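Local coordinates for protein involved in catabolism of external DNA (Legionella pneumophila subsp. pneumophila, PDB 2OO3) that probably transfers a methyl group from S-adenosyl-L-methionine to N6 of one adenine in 23S ribosomal RNA, at residues H32-L37 against Q109-D114. Residues are numbered along the deposited sequence; the frame is centred on the assembly and turned at random.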
loop_
_atom_site.group_PDB
_atom_site.type_symbol
_atom_site.label_atom_id
_atom_site.label_comp_id
_atom_site.label_asym_id
_atom_site.label_seq_id
_atom_site.Cartn_x
_atom_site.Cartn_y
_atom_site.Cartn_z
ATOM N N HIS A 32 -12.246 -4.816 -12.319
ATOM C CA HIS A 32 -13.542 -5.336 -12.782
ATOM C C HIS A 32 -14.099 -4.552 -13.951
ATOM O O HIS A 32 -14.824 -5.108 -14.781
ATOM C CB HIS A 32 -14.590 -5.334 -11.697
ATOM C CG HIS A 32 -14.496 -6.513 -10.800
ATOM N ND1 HIS A 32 -15.000 -7.744 -11.151
ATOM C CD2 HIS A 32 -13.931 -6.665 -9.580
ATOM C CE1 HIS A 32 -14.770 -8.605 -10.171
ATOM N NE2 HIS A 32 -14.127 -7.976 -9.204
ATOM N N LYS A 33 -13.768 -3.266 -14.002
ATOM C CA LYS A 33 -14.211 -2.413 -15.085
ATOM C C LYS A 33 -13.252 -2.515 -16.244
ATOM O O LYS A 33 -12.044 -2.280 -16.078
ATOM C CB LYS A 33 -14.286 -0.949 -14.648
ATOM C CG LYS A 33 -15.023 -0.083 -15.682
ATOM C CD LYS A 33 -15.446 1.250 -15.094
ATOM C CE LYS A 33 -16.577 1.846 -15.894
ATOM N NZ LYS A 33 -16.037 2.513 -17.082
ATOM N N ASP A 34 -13.816 -2.811 -17.417
ATOM C CA ASP A 34 -13.070 -2.928 -18.661
ATOM C C ASP A 34 -12.902 -1.554 -19.321
ATOM O O ASP A 34 -13.342 -1.312 -20.473
ATOM C CB ASP A 34 -13.756 -3.915 -19.622
ATOM C CG ASP A 34 -12.869 -4.306 -20.776
ATOM O OD1 ASP A 34 -11.626 -4.277 -20.606
ATOM O OD2 ASP A 34 -13.394 -4.640 -21.858
ATOM N N LYS A 35 -12.283 -0.652 -18.588
ATOM C CA LYS A 35 -11.844 0.633 -19.103
ATOM C C LYS A 35 -10.474 0.829 -18.454
ATOM O O LYS A 35 -10.291 0.380 -17.316
ATOM C CB LYS A 35 -12.782 1.777 -18.659
ATOM C CG LYS A 35 -14.144 1.816 -19.365
ATOM C CD LYS A 35 -14.060 2.233 -20.813
ATOM C CE LYS A 35 -15.452 2.119 -21.499
ATOM N NZ LYS A 35 -16.399 3.305 -21.334
ATOM N N PRO A 36 -9.528 1.474 -19.167
ATOM C CA PRO A 36 -8.171 1.653 -18.662
ATOM C C PRO A 36 -8.162 2.387 -17.352
ATOM O O PRO A 36 -9.022 3.233 -17.082
ATOM C CB PRO A 36 -7.481 2.507 -19.737
ATOM C CG PRO A 36 -8.538 2.924 -20.653
ATOM C CD PRO A 36 -9.681 2.026 -20.528
ATOM N N LEU A 37 -7.189 2.011 -16.540
ATOM C CA LEU A 37 -6.942 2.578 -15.234
ATOM C C LEU A 37 -5.561 3.207 -15.269
ATOM O O LEU A 37 -4.593 2.616 -15.805
ATOM C CB LEU A 37 -7.021 1.450 -14.161
ATOM C CG LEU A 37 -6.698 1.765 -12.693
ATOM C CD1 LEU A 37 -7.763 2.662 -12.046
ATOM C CD2 LEU A 37 -6.548 0.481 -11.861
ATOM N N GLN A 109 -1.322 -7.698 -11.294
ATOM C CA GLN A 109 -2.773 -7.626 -11.359
ATOM C C GLN A 109 -3.398 -6.704 -12.421
ATOM O O GLN A 109 -4.580 -6.873 -12.795
ATOM C CB GLN A 109 -3.281 -7.217 -9.993
ATOM C CG GLN A 109 -3.499 -8.417 -9.066
ATOM C CD GLN A 109 -3.955 -7.941 -7.731
ATOM O OE1 GLN A 109 -3.181 -7.335 -7.010
ATOM N NE2 GLN A 109 -5.226 -8.121 -7.428
ATOM N N LEU A 110 -2.642 -5.717 -12.872
ATOM C CA LEU A 110 -3.147 -4.778 -13.863
ATOM C C LEU A 110 -3.152 -5.389 -15.259
ATOM O O LEU A 110 -2.644 -6.501 -15.443
ATOM C CB LEU A 110 -2.371 -3.450 -13.808
ATOM C CG LEU A 110 -2.728 -2.614 -12.559
ATOM C CD1 LEU A 110 -1.859 -1.363 -12.489
ATOM C CD2 LEU A 110 -4.171 -2.204 -12.579
ATOM N N ARG A 111 -3.740 -4.671 -16.227
ATOM C CA ARG A 111 -3.956 -5.216 -17.569
ATOM C C ARG A 111 -3.142 -4.452 -18.614
ATOM O O ARG A 111 -2.654 -3.347 -18.352
ATOM C CB ARG A 111 -5.456 -5.160 -17.892
ATOM C CG ARG A 111 -6.226 -5.855 -16.806
ATOM C CD ARG A 111 -7.549 -5.263 -16.501
ATOM N NE ARG A 111 -7.570 -3.813 -16.290
ATOM C CZ ARG A 111 -8.703 -3.120 -16.328
ATOM N NH1 ARG A 111 -9.835 -3.787 -16.543
ATOM N NH2 ARG A 111 -8.725 -1.798 -16.175
ATOM N N SER A 112 -3.018 -5.026 -19.808
ATOM C CA SER A 112 -2.294 -4.362 -20.882
ATOM C C SER A 112 -2.871 -3.006 -21.209
ATOM O O SER A 112 -2.127 -2.123 -21.653
ATOM C CB SER A 112 -2.271 -5.230 -22.146
ATOM O OG SER A 112 -3.583 -5.634 -22.491
ATOM N N GLN A 113 -4.182 -2.805 -20.989
ATOM C CA GLN A 113 -4.784 -1.491 -21.318
ATOM C C GLN A 113 -4.489 -0.391 -20.284
ATOM O O GLN A 113 -4.767 0.780 -20.511
ATOM C CB GLN A 113 -6.313 -1.610 -21.487
ATOM C CG GLN A 113 -6.995 -1.910 -20.148
ATOM C CD GLN A 113 -8.448 -2.222 -20.286
ATOM O OE1 GLN A 113 -9.250 -1.317 -20.569
ATOM N NE2 GLN A 113 -8.826 -3.502 -20.074
ATOM N N ASP A 114 -3.965 -0.762 -19.134
ATOM C CA ASP A 114 -3.836 0.191 -18.025
ATOM C C ASP A 114 -2.546 0.946 -18.196
ATOM O O ASP A 114 -1.740 0.619 -19.079
ATOM C CB ASP A 114 -3.887 -0.548 -16.668
ATOM C CG ASP A 114 -5.209 -1.280 -16.461
ATOM O OD1 ASP A 114 -6.270 -0.701 -16.827
ATOM O OD2 ASP A 114 -5.214 -2.431 -15.933
HETATM O O HOH W 1 -10.838 -1.134 -22.782
#
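R111 reaches into the bend at K33-K35 and ties down its backbone carbonyls. Its NH1 donates to K33 O at 2.7 Å, with the oxygen close to the guanidinium plane, and NH2 donates to K35 O at 2.9 Å along a more bent path, 133° at the hydrogen. Bent at chi2 and chi3, the arginine folds back toward D114 of its own type I turn, R111-D114, where D114 grips it side-on: NE to OD2 at 2.8 Å and NH2 to OD1 at 2.8 Å, both on syn lone pairs. On their anti sides, and tilted out of the carboxylate plane, the same oxygens take two backbone amides, L37 N on OD1 (2.9 Å) and R111 N on OD2. Four N-H groups thus fix the carboxylate, probably keeping it ionised, and hold the guanidinium in place. Beside the buried D114, L37 CD2 meets L110 CD2 at 3.7 Å, with L27 and L30 of helix 14-30 packed nearby. The outer side is looser and wetter. Q113 sets NE2 over one guanidinium face, offset toward its rim, and donates almost straight to OD1 of the exposed D34 (3.0 Å, 170°), the amide and carboxylate planes nearly perpendicular. Its OE1 accepts from a water that bonds only weakly to D34 O, and lies against P36 CD by van der Waals contact. D34 centres an inverse gamma turn. Both loops are helix-to-strand connections entering the adjacent parallel strands 38-41 and 115-119, as in the alpha/beta Rossmann-like sheet of S-adenosyl-L-methionine-dependent methyltransferases.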